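Local coordinates for protein DNMT2 (Spodoptera frugiperda, PDB 4H0N) that binds S-adenosyl-L-homocysteine and probably methylates a cytosine in the anticodon loop of tRNA(Asp), with DNA (cytosine-5)-methyltransferase activity as well, at residues Cys18-Lys21 with Glu22-Leu25; Ser41-Lys44 with His45-Glu49; Phe132-Lys135 with Leu136-Asn140; Glu271-Val274 with Glu275-Glu279; Cys311-Leu314 with Leu315-Val319. The protein carries 3 engineered substitutions. One frame throughout, in Å; residues are numbered along the deposited sequence.

How the interactions relate
From the N terminus, the five contacts follow in series; none nests in or crosses another, and each joins residues a turn apart, closing no long loop. Interactions 1 and 2 end helices 15-23 and 37-46, successive helices of the beta-alpha-beta units around strand 27-33, and they touch where Cys18 SG packs 3.9 Å from Phe47 CZ. Interaction 3 ends helix 127-138, against strands 141-148 and 161-168. Interaction 4, on helix 271-278, lies remote from the rest, its nearest atoms about 17 Å from those of interaction 5. Interaction 5 returns the chain to the S-adenosyl-L-homocysteine pocket and meets interaction 2, Val42 CG2 lying 3.6 Å from Leu314 CD1.

Interaction 1 (Cys18-Lys21 with Glu22-Leu25); sequences CAWK and ESGL
The closing turn of helix 15-23, in the beta-alpha-beta unit it forms with strands 4-9 and 27-33, brings Trp20 against Ser23 and Leu25. Leu25 crosses the indole at about a right angle. Its CB lies 3.9 Å from the centroid of the Trp20 six-membered ring and 22° off the ring normal, a CH-pi contact displaced toward the rim, while Leu25 CD2 reaches Trp20 CZ3 at 3.8 Å. The ring is available there because Trp20 holds CG anti to the backbone N (chi1 -178°), beside its carbonyl carbon.

Between the two, Ser23 builds an ST turn. Its OG, set between its own N and carbonyl carbon, donates to Trp20 O at 2.5 Å, tilted out of the carbonyl plane, and accepts from Leu25 N at 3.3 Å with an N-H...O angle of 155°. One hydroxyl thus links the carbonyl of Trp20 to the amide of Leu25 in the exiting chain. Gly24, the first residue off the helix, has positive phi; its N bonds Lys21 O at 3.2 Å, coming from above the carbonyl plane. Beyond the turn, the Trp20 ring meets Phe332 edge-to-face and packs on Leu328 of helix 321-332 and on Ile6 of strand 4-9.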
# COMPACT_ATOMS: atom_id res chain seq x y z
N CYS A 18 -4.71 -5.01 9.44
CA CYS A 18 -5.31 -6.12 8.73
C CYS A 18 -4.31 -7.25 8.50
O CYS A 18 -4.68 -8.42 8.51
CB CYS A 18 -5.88 -5.66 7.39
SG CYS A 18 -7.48 -4.88 7.54
N ALA A 19 -3.05 -6.88 8.31
CA ALA A 19 -2.01 -7.84 8.03
C ALA A 19 -1.57 -8.59 9.29
O ALA A 19 -1.23 -9.77 9.23
CB ALA A 19 -0.82 -7.15 7.37
N TRP A 20 -1.60 -7.90 10.42
CA TRP A 20 -1.25 -8.52 11.69
C TRP A 20 -2.21 -9.65 12.04
O TRP A 20 -1.80 -10.69 12.56
CB TRP A 20 -1.25 -7.48 12.82
CG TRP A 20 -0.85 -8.07 14.13
CD1 TRP A 20 -1.67 -8.41 15.16
CD2 TRP A 20 0.47 -8.42 14.53
NE1 TRP A 20 -0.94 -8.94 16.19
CE2 TRP A 20 0.39 -8.96 15.83
CE3 TRP A 20 1.73 -8.32 13.92
CZ2 TRP A 20 1.50 -9.40 16.53
CZ3 TRP A 20 2.84 -8.76 14.62
CH2 TRP A 20 2.72 -9.29 15.91
N LYS A 21 -3.49 -9.45 11.74
CA LYS A 21 -4.50 -10.47 11.96
C LYS A 21 -4.25 -11.68 11.08
O LYS A 21 -4.29 -12.81 11.55
CB LYS A 21 -5.90 -9.92 11.69
CG LYS A 21 -6.45 -9.03 12.79
CD LYS A 21 -7.87 -8.57 12.47
CE LYS A 21 -8.41 -7.65 13.56
NZ LYS A 21 -9.87 -7.36 13.37
N GLU A 22 -3.98 -11.43 9.81
CA GLU A 22 -3.77 -12.51 8.85
C GLU A 22 -2.57 -13.39 9.21
O GLU A 22 -2.53 -14.56 8.84
CB GLU A 22 -3.62 -11.95 7.44
CG GLU A 22 -4.82 -12.21 6.54
CD GLU A 22 -4.78 -13.59 5.89
OE1 GLU A 22 -5.77 -14.34 6.03
OE2 GLU A 22 -3.77 -13.91 5.24
N SER A 23 -1.62 -12.84 9.96
CA SER A 23 -0.40 -13.56 10.32
C SER A 23 -0.63 -14.65 11.35
O SER A 23 0.11 -15.62 11.41
CB SER A 23 0.68 -12.58 10.82
OG SER A 23 0.31 -11.99 12.06
N GLY A 24 -1.67 -14.47 12.17
CA GLY A 24 -2.00 -15.41 13.23
C GLY A 24 -1.16 -15.19 14.48
O GLY A 24 -1.19 -15.98 15.41
N LEU A 25 -0.42 -14.09 14.49
CA LEU A 25 0.51 -13.79 15.57
C LEU A 25 -0.19 -13.25 16.81
O LEU A 25 -1.25 -12.63 16.72
CB LEU A 25 1.58 -12.80 15.10
CG LEU A 25 2.86 -13.41 14.54
CD1 LEU A 25 2.57 -14.60 13.64
CD2 LEU A 25 3.65 -12.35 13.78

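Interaction 2 (Ser41-Lys44 with His45-Glu49); sequences SVYK and HNFPE
Phe47, just past the end of helix 37-46, meets Tyr43 along much of its side chain. Starting at the root, Phe47 CB lies 3.9 Å from Tyr43 CE2. The next atom, CG, stands beside the Phe47 backbone N rather than the carbonyl (chi1 -44°), which turns the ring back toward the preceding helical turn. Phe47 CD2 is the atom that makes the contact: it sits 3.5 Å above the plane of the Tyr43 ring, over its centre, so that all six ring carbons of Tyr43 are at similar distances from it. Phe47 CE2 follows, 4.0 Å from Tyr43 CE1. CZ, the tip, packs against Cys18 of helix 15-23. The pair is edge-to-face, the edge of Phe47 toward the face of Tyr43, with centroids 4.8 Å apart and planes at 53°.

Phe47 N donates to Tyr43 O at 2.9 Å, an i to i+4 bond at the C-terminal end of the helix, which belongs to the beta-alpha-beta unit of strands 27-33 and 52-53. Pro48 follows; its N has no hydrogen to give, and its CG rests 3.6 Å from Lys44 O instead. The residue before Phe47, Asn46, sends ND2 to Val42 O at 3.2 Å with an N-H...O angle of 143°, tilted from the carbonyl plane, and ND2 also bonds Asn301 O.

At the far end of Tyr43, OH is hydrogen-bonded to Glu8 OE2 and His17 ND1, which fixes where the phenol points. The imidazole of His17, on helix 15-23, also stacks with the Phe47 ring.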
# COMPACT_ATOMS: atom_id res chain seq x y z
N SER A 41 -11.10 8.13 10.09
CA SER A 41 -12.52 7.80 10.18
C SER A 41 -12.77 6.42 9.61
O SER A 41 -13.56 5.64 10.14
CB SER A 41 -13.36 8.83 9.43
OG SER A 41 -13.31 8.60 8.03
N VAL A 42 -12.09 6.11 8.51
CA VAL A 42 -12.16 4.80 7.89
C VAL A 42 -11.56 3.76 8.83
O VAL A 42 -12.10 2.67 8.99
CB VAL A 42 -11.40 4.79 6.56
CG1 VAL A 42 -11.30 3.37 6.02
CG2 VAL A 42 -12.08 5.72 5.57
N TYR A 43 -10.44 4.12 9.45
CA TYR A 43 -9.78 3.22 10.39
C TYR A 43 -10.69 2.93 11.58
O TYR A 43 -10.79 1.78 12.02
CB TYR A 43 -8.44 3.82 10.87
CG TYR A 43 -7.60 2.87 11.70
CD1 TYR A 43 -6.48 2.25 11.16
CD2 TYR A 43 -7.92 2.59 13.02
CE1 TYR A 43 -5.71 1.38 11.91
CE2 TYR A 43 -7.17 1.72 13.78
CZ TYR A 43 -6.05 1.11 13.23
OH TYR A 43 -5.29 0.24 13.99
N LYS A 44 -11.34 3.96 12.10
CA LYS A 44 -12.20 3.81 13.27
C LYS A 44 -13.41 2.94 12.96
O LYS A 44 -13.96 2.25 13.83
CB LYS A 44 -12.66 5.17 13.79
CG LYS A 44 -12.15 5.49 15.19
CD LYS A 44 -12.84 6.71 15.80
CE LYS A 44 -14.31 6.45 16.09
NZ LYS A 44 -15.20 6.76 14.92
N HIS A 45 -13.82 2.96 11.70
CA HIS A 45 -14.98 2.22 11.26
C HIS A 45 -14.72 0.73 11.36
O HIS A 45 -15.60 -0.04 11.75
CB HIS A 45 -15.35 2.61 9.83
CG HIS A 45 -16.49 1.83 9.27
ND1 HIS A 45 -17.81 2.10 9.61
CD2 HIS A 45 -16.53 0.79 8.41
CE1 HIS A 45 -18.60 1.25 8.97
NE2 HIS A 45 -17.85 0.45 8.24
N ASN A 46 -13.51 0.32 11.00
CA ASN A 46 -13.17 -1.10 10.99
C ASN A 46 -12.55 -1.59 12.28
O ASN A 46 -12.56 -2.79 12.57
CB ASN A 46 -12.27 -1.41 9.80
CG ASN A 46 -13.00 -1.34 8.49
OD1 ASN A 46 -13.75 -2.25 8.14
ND2 ASN A 46 -12.79 -0.24 7.76
N PHE A 47 -12.00 -0.66 13.05
CA PHE A 47 -11.41 -1.00 14.34
C PHE A 47 -11.86 -0.03 15.44
O PHE A 47 -11.05 0.73 15.95
CB PHE A 47 -9.88 -0.98 14.25
CG PHE A 47 -9.34 -1.65 13.01
CD1 PHE A 47 -9.36 -3.03 12.89
CD2 PHE A 47 -8.80 -0.90 11.98
CE1 PHE A 47 -8.86 -3.65 11.76
CE2 PHE A 47 -8.30 -1.51 10.85
CZ PHE A 47 -8.33 -2.89 10.73
N PRO A 48 -13.15 -0.09 15.82
CA PRO A 48 -13.69 0.78 16.87
C PRO A 48 -12.96 0.62 18.19
O PRO A 48 -12.97 1.53 19.02
CB PRO A 48 -15.13 0.27 17.03
CG PRO A 48 -15.44 -0.43 15.77
CD PRO A 48 -14.16 -1.03 15.31
N GLU A 49 -12.33 -0.53 18.38
CA GLU A 49 -11.71 -0.90 19.65
C GLU A 49 -10.30 -0.33 19.81
O GLU A 49 -9.78 -0.23 20.93
CB GLU A 49 -11.66 -2.43 19.78
CG GLU A 49 -10.61 -3.13 18.89
CD GLU A 49 -11.00 -3.23 17.41
OE1 GLU A 49 -12.12 -2.83 17.05
OE2 GLU A 49 -10.17 -3.73 16.61

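Interaction 3 (Phe132-Lys135 with Leu136-Asn140); sequences FIDK and LKECN
This is an apolar i to i+4 contact, Phe132 against Leu136, on the face of helix 127-138 that lies over the sheet. Leu136 carries it with its whole isobutyl end. CG is above one face of the Phe132 ring, 4.1 Å from its plane and toward the rim; Leu136 CD1 is 3.8 Å from Phe132 CE2, and CD2 is 4.1 Å from CZ. Ile133 comes in obliquely, its CD1 3.9 Å from Leu136 CD1. With CG beside the backbone N (chi1 -66°), Leu136 directs both methyls back toward Phe132. Replacing Leu136 by an alanine removes CG and both methyls, and is likely to leave a gap over the Phe132 ring face and beside Ile133 CD1.

The backbone stays helical, Lys137 N donating to Ile133 O at 3.1 Å with an N-H...O angle of 166° and Glu138 N to Asp134 O at 3.3 Å. On the outer side Asp134 and Glu138 present two carboxylates close together, planes 87° apart, where like charges would be expected to repel. Lys135 NZ goes elsewhere, to Ile103 O and weakly to Asp107 OD1, whose residue belongs to the calcium site. A Schellman motif ends the helix, with Asn140 at positive phi.

On the sheet side, Leu136 packs on Cys164 and Ala166 of strand 161-168 and on Phe141 of strand 141-148, while Ile133 reaches Tyr143 of strand 141-148, which lies at one edge of the sheet.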
# COMPACT_ATOMS: atom_id res chain seq x y z
N PHE A 132 19.10 5.27 7.89
CA PHE A 132 18.17 4.46 8.66
C PHE A 132 18.76 3.10 9.03
O PHE A 132 18.62 2.64 10.16
CB PHE A 132 16.87 4.27 7.90
CG PHE A 132 16.03 3.15 8.43
CD1 PHE A 132 15.34 3.28 9.62
CD2 PHE A 132 15.94 1.96 7.73
CE1 PHE A 132 14.57 2.25 10.11
CE2 PHE A 132 15.18 0.92 8.21
CZ PHE A 132 14.49 1.06 9.40
N ILE A 133 19.42 2.47 8.07
CA ILE A 133 20.08 1.19 8.31
C ILE A 133 21.21 1.37 9.30
O ILE A 133 21.44 0.54 10.19
CB ILE A 133 20.64 0.60 6.99
CG1 ILE A 133 19.50 0.16 6.07
CG2 ILE A 133 21.62 -0.53 7.26
CD1 ILE A 133 18.44 -0.70 6.75
N ASP A 134 21.92 2.48 9.14
CA ASP A 134 23.04 2.83 10.00
C ASP A 134 22.61 3.00 11.45
O ASP A 134 23.36 2.67 12.37
CB ASP A 134 23.67 4.12 9.51
CG ASP A 134 24.90 4.50 10.29
OD1 ASP A 134 26.01 4.12 9.85
OD2 ASP A 134 24.76 5.16 11.34
N LYS A 135 21.40 3.51 11.65
CA LYS A 135 20.88 3.69 13.00
C LYS A 135 20.47 2.34 13.59
O LYS A 135 20.55 2.14 14.80
CB LYS A 135 19.69 4.66 13.02
CG LYS A 135 19.35 5.17 14.42
CD LYS A 135 20.55 5.89 15.01
CE LYS A 135 20.45 6.06 16.52
NZ LYS A 135 19.43 7.07 16.93
N LEU A 136 20.05 1.42 12.73
CA LEU A 136 19.72 0.07 13.19
C LEU A 136 20.95 -0.65 13.76
O LEU A 136 20.91 -1.17 14.88
CB LEU A 136 19.10 -0.76 12.06
CG LEU A 136 17.73 -0.34 11.51
CD1 LEU A 136 17.27 -1.32 10.44
CD2 LEU A 136 16.70 -0.26 12.63
N LYS A 137 22.03 -0.67 12.99
CA LYS A 137 23.27 -1.32 13.42
C LYS A 137 23.76 -0.74 14.74
O LYS A 137 24.23 -1.47 15.60
CB LYS A 137 24.36 -1.14 12.36
CG LYS A 137 24.17 -1.91 11.08
CD LYS A 137 25.22 -1.48 10.06
CE LYS A 137 25.75 -2.66 9.25
NZ LYS A 137 24.66 -3.38 8.53
N GLU A 138 23.63 0.57 14.88
CA GLU A 138 24.07 1.29 16.07
C GLU A 138 23.29 0.84 17.29
O GLU A 138 23.82 0.82 18.40
CB GLU A 138 23.87 2.79 15.87
CG GLU A 138 25.14 3.62 15.94
CD GLU A 138 24.99 4.96 15.24
OE1 GLU A 138 24.10 5.75 15.63
OE2 GLU A 138 25.76 5.23 14.29
N CYS A 139 22.02 0.49 17.08
CA CYS A 139 21.13 0.13 18.18
C CYS A 139 21.00 -1.38 18.35
O CYS A 139 20.05 -1.87 18.96
CB CYS A 139 19.75 0.77 17.98
SG CYS A 139 19.79 2.58 17.86
N ASN A 140 21.97 -2.10 17.79
CA ASN A 140 22.02 -3.57 17.84
C ASN A 140 20.78 -4.27 17.25
O ASN A 140 20.29 -5.27 17.77
CB ASN A 140 22.33 -4.03 19.26
CG ASN A 140 23.45 -3.23 19.90
OD1 ASN A 140 24.63 -3.38 19.55
ND2 ASN A 140 23.10 -2.37 20.85

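Interaction 4 (Glu271-Val274 with Glu275-Glu279); sequences EKFV and ELFKE
Two backbone bonds carry the polar part: Lys278 N donates to Val274 O at 2.7 Å, the donor lying nearly in line with the C=O bond though the N-H itself is bent, and Glu275 N to Glu271 O at 3.2 Å with an N-H...O angle of 157°. Both are i to i+4 bonds of helix 271-278, a short helix well away from the nucleotide-binding sheet; its place in the chain is consistent with the small target-recognition domain of C5-methyltransferases.

Next in strength is a charge pair that stops short of a salt bridge. Lys272 and Glu275 run side by side, pointing the same way, yet Lys272 NZ stands 4.4 Å from Glu275 OE2; the nearer approach is by the lysine methylene CE, 3.5 Å from OE2. Glu275 reaches this position with CG held between its own N and carbonyl carbon (chi1 71°), which lays CG against Lys272 O. Any attraction between the two is therefore likely to be modest.

On the other face the packing is aromatic. Phe273 and Phe277 meet obliquely, centroids 4.7 Å apart and planes at 46°. Phe277 CE2 sits over one face of Phe273, 3.3 Å above its plane and toward the rim on the CZ side. Helix 253-262 backs this face: Tyr260 meets Phe277 edge-to-face, and Cys259 touches both Phe277 and Leu276. Val274 and Lys278 turn instead to Glu211 of helix 211-214. At the edge of the Phe277 ring, near its plane, Phe273 O lies 3.1 Å from CD2.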
# COMPACT_ATOMS: atom_id res chain seq x y z
N GLU A 271 -14.43 12.07 -32.04
CA GLU A 271 -15.82 11.73 -31.78
C GLU A 271 -16.11 10.28 -32.16
O GLU A 271 -16.67 9.52 -31.37
CB GLU A 271 -16.75 12.65 -32.57
CG GLU A 271 -18.17 12.72 -32.05
CD GLU A 271 -18.35 13.83 -31.03
OE1 GLU A 271 -17.36 14.53 -30.74
OE2 GLU A 271 -19.49 14.01 -30.53
N LYS A 272 -15.70 9.91 -33.37
CA LYS A 272 -15.86 8.55 -33.88
C LYS A 272 -14.94 7.59 -33.14
O LYS A 272 -15.25 6.41 -32.98
CB LYS A 272 -15.55 8.53 -35.38
CG LYS A 272 -15.79 7.19 -36.04
CD LYS A 272 -16.86 7.29 -37.12
CE LYS A 272 -17.26 5.91 -37.62
NZ LYS A 272 -18.02 5.97 -38.90
N PHE A 273 -13.80 8.10 -32.70
CA PHE A 273 -12.85 7.35 -31.88
C PHE A 273 -13.51 6.92 -30.56
O PHE A 273 -13.37 5.78 -30.15
CB PHE A 273 -11.62 8.22 -31.63
CG PHE A 273 -10.59 7.61 -30.71
CD1 PHE A 273 -9.51 6.91 -31.22
CD2 PHE A 273 -10.68 7.80 -29.34
CE1 PHE A 273 -8.56 6.37 -30.37
CE2 PHE A 273 -9.73 7.26 -28.49
CZ PHE A 273 -8.66 6.55 -29.01
N VAL A 274 -14.24 7.84 -29.93
CA VAL A 274 -14.86 7.60 -28.62
C VAL A 274 -16.07 6.65 -28.67
O VAL A 274 -16.25 5.82 -27.78
CB VAL A 274 -15.24 8.93 -27.90
CG1 VAL A 274 -16.21 8.70 -26.75
CG2 VAL A 274 -13.99 9.66 -27.41
N GLU A 275 -16.90 6.77 -29.72
CA GLU A 275 -18.07 5.91 -29.85
C GLU A 275 -17.69 4.43 -29.88
O GLU A 275 -18.41 3.59 -29.34
CB GLU A 275 -18.91 6.27 -31.09
CG GLU A 275 -18.27 5.90 -32.42
CD GLU A 275 -19.28 5.42 -33.45
OE1 GLU A 275 -20.32 4.87 -33.04
OE2 GLU A 275 -19.03 5.59 -34.66
N LEU A 276 -16.55 4.13 -30.48
CA LEU A 276 -16.07 2.75 -30.54
C LEU A 276 -15.65 2.26 -29.15
O LEU A 276 -15.90 1.11 -28.79
CB LEU A 276 -14.92 2.62 -31.53
CG LEU A 276 -15.25 3.02 -32.97
CD1 LEU A 276 -14.08 2.70 -33.90
CD2 LEU A 276 -16.52 2.32 -33.44
N PHE A 277 -15.01 3.13 -28.38
CA PHE A 277 -14.58 2.78 -27.03
C PHE A 277 -15.72 2.83 -26.02
O PHE A 277 -15.65 2.19 -24.98
CB PHE A 277 -13.43 3.68 -26.58
CG PHE A 277 -12.13 3.34 -27.22
CD1 PHE A 277 -11.41 2.24 -26.80
CD2 PHE A 277 -11.63 4.10 -28.26
CE1 PHE A 277 -10.21 1.91 -27.39
CE2 PHE A 277 -10.43 3.78 -28.86
CZ PHE A 277 -9.72 2.68 -28.42
N LYS A 278 -16.75 3.62 -26.33
CA LYS A 278 -17.93 3.69 -25.47
C LYS A 278 -18.62 2.33 -25.39
O LYS A 278 -19.19 1.97 -24.35
CB LYS A 278 -18.90 4.75 -25.99
CG LYS A 278 -19.07 5.97 -25.10
CD LYS A 278 -20.44 5.98 -24.44
CE LYS A 278 -21.54 5.76 -25.47
NZ LYS A 278 -22.91 5.94 -24.92
N GLU A 279 -18.56 1.56 -26.48
CA GLU A 279 -19.26 0.29 -26.56
C GLU A 279 -18.42 -0.91 -26.12
O GLU A 279 -18.81 -2.06 -26.33
CB GLU A 279 -19.84 0.07 -27.97
CG GLU A 279 -18.81 0.00 -29.10
CD GLU A 279 -19.43 0.22 -30.47
OE1 GLU A 279 -20.03 1.29 -30.69
OE2 GLU A 279 -19.31 -0.68 -31.34

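Interaction 5 (Cys311-Leu314 with Leu315-Val319); sequences CYRL and LGNSV. With SAH (S-adenosyl-L-homocysteine), chain E.
A chi1 of -66° sets the Asn317 amide group beside its own backbone N and turns it back over the preceding turn, where ND2 lies 3.0 Å from Arg313 O at an angle too poor for a hydrogen bond. In Ser318, OG stands opposite the backbone N (chi1 -161°), which brings it to the ligand carboxylate. The Arg313 guanidinium approaches the Asn317 amide obliquely, NH1 3.8 Å from ND2, the two planes 52° apart. Leu315 lays CD1 against Cys311 O, the carbonyl that its own N grips at 2.8 Å. Gly316 N likewise bonds Tyr312 O at 2.9 Å, both i to i+4 bonds of helix 308-316.

There the chain becomes the Gly-Asn-Ser-Val stretch, motif X of C5-methyltransferases, and enters the cofactor pocket. Ser318 OG donates to SAH OXT at 2.6 Å, Asn317 CB lies 3.7 Å from SAH SD, and Val319 CG1 comes within 3.4 Å of SAH N. Ile13 N and Gly15 N are among the other groups that bond this ligand. Leu315, meanwhile, packs on Pro287 and Val290; cut back to an alanine, it would probably open a gap between this helix and helix 287-293. Arg159 NH2 bonds Ser318 O.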
# COMPACT_ATOMS: atom_id res chain seq x y z
N CYS A 311 -12.07 7.54 -1.57
CA CYS A 311 -11.85 6.09 -1.50
C CYS A 311 -10.60 5.68 -2.25
O CYS A 311 -9.73 4.98 -1.71
CB CYS A 311 -13.04 5.34 -2.10
SG CYS A 311 -14.50 5.19 -1.04
N TYR A 312 -10.51 6.10 -3.50
CA TYR A 312 -9.38 5.76 -4.35
C TYR A 312 -8.08 6.38 -3.85
O TYR A 312 -7.03 5.75 -3.93
CB TYR A 312 -9.68 6.11 -5.81
CG TYR A 312 -10.72 5.19 -6.41
CD1 TYR A 312 -10.46 3.83 -6.54
CD2 TYR A 312 -11.96 5.66 -6.83
CE1 TYR A 312 -11.40 2.97 -7.07
CE2 TYR A 312 -12.91 4.80 -7.36
CZ TYR A 312 -12.62 3.46 -7.48
OH TYR A 312 -13.53 2.58 -8.00
N ARG A 313 -8.14 7.60 -3.33
CA ARG A 313 -6.96 8.21 -2.73
C ARG A 313 -6.45 7.38 -1.54
O ARG A 313 -5.26 7.06 -1.46
CB ARG A 313 -7.22 9.65 -2.29
CG ARG A 313 -5.97 10.33 -1.75
CD ARG A 313 -6.28 11.71 -1.17
NE ARG A 313 -7.09 11.63 0.04
CZ ARG A 313 -6.62 11.32 1.25
NH1 ARG A 313 -5.33 11.05 1.41
NH2 ARG A 313 -7.44 11.27 2.29
N LEU A 314 -7.35 7.02 -0.63
CA LEU A 314 -7.02 6.19 0.54
C LEU A 314 -6.51 4.80 0.16
O LEU A 314 -5.55 4.30 0.76
CB LEU A 314 -8.22 6.05 1.47
CG LEU A 314 -8.73 7.31 2.17
CD1 LEU A 314 -10.03 7.03 2.91
CD2 LEU A 314 -7.67 7.82 3.11
N LEU A 315 -7.16 4.18 -0.82
CA LEU A 315 -6.77 2.85 -1.30
C LEU A 315 -5.40 2.88 -1.96
O LEU A 315 -4.60 1.97 -1.78
CB LEU A 315 -7.81 2.32 -2.29
CG LEU A 315 -8.95 1.45 -1.75
CD1 LEU A 315 -9.62 2.09 -0.55
CD2 LEU A 315 -9.97 1.20 -2.84
N GLY A 316 -5.13 3.94 -2.72
CA GLY A 316 -3.85 4.09 -3.40
C GLY A 316 -2.66 4.27 -2.47
O GLY A 316 -1.52 4.05 -2.88
N ASN A 317 -2.92 4.69 -1.23
CA ASN A 317 -1.86 4.91 -0.25
C ASN A 317 -1.63 3.70 0.66
O ASN A 317 -0.68 3.67 1.44
CB ASN A 317 -2.17 6.13 0.61
CG ASN A 317 -2.15 7.43 -0.18
OD1 ASN A 317 -1.33 7.62 -1.08
ND2 ASN A 317 -3.06 8.33 0.15
N SER A 318 -2.50 2.70 0.55
CA SER A 318 -2.48 1.60 1.50
C SER A 318 -1.48 0.51 1.13
O SER A 318 -0.66 0.67 0.23
CB SER A 318 -3.88 1.00 1.67
OG SER A 318 -3.96 0.24 2.86
N VAL A 319 -1.55 -0.61 1.85
CA VAL A 319 -0.60 -1.69 1.69
C VAL A 319 -1.29 -2.93 1.14
O VAL A 319 -2.51 -3.06 1.22
CB VAL A 319 0.02 -2.07 3.04
CG1 VAL A 319 0.53 -0.84 3.76
CG2 VAL A 319 -1.00 -2.80 3.91
N SAH E . -0.16 2.16 5.31
CA SAH E . -1.30 3.04 5.56
CB SAH E . -1.06 4.48 5.10
CG SAH E . 0.28 4.81 4.44
SD SAH E . 0.16 6.33 3.45
C SAH E . -2.60 2.47 4.97
O SAH E . -3.45 3.20 4.47
OXT SAH E . -2.83 1.26 4.98
C5' SAH E . 0.87 7.36 4.76
C4' SAH E . -0.17 8.02 5.67
O4' SAH E . 0.49 8.58 6.80
C3' SAH E . -0.93 9.16 5.01
O3' SAH E . -2.28 8.79 4.84
C2' SAH E . -0.82 10.34 5.96
O2' SAH E . -2.09 10.82 6.33
C1' SAH E . -0.11 9.80 7.18
N9 SAH E . 0.92 10.73 7.68
C8 SAH E . 1.80 11.48 6.93
N7 SAH E . 2.58 12.20 7.77
C5 SAH E . 2.22 11.93 9.04
C6 SAH E . 2.68 12.39 10.27
N6 SAH E . 3.67 13.27 10.33
N1 SAH E . 2.11 11.92 11.44
C2 SAH E . 1.07 11.00 11.38
N3 SAH E . 0.62 10.55 10.15
C4 SAH E . 1.18 11.01 9.01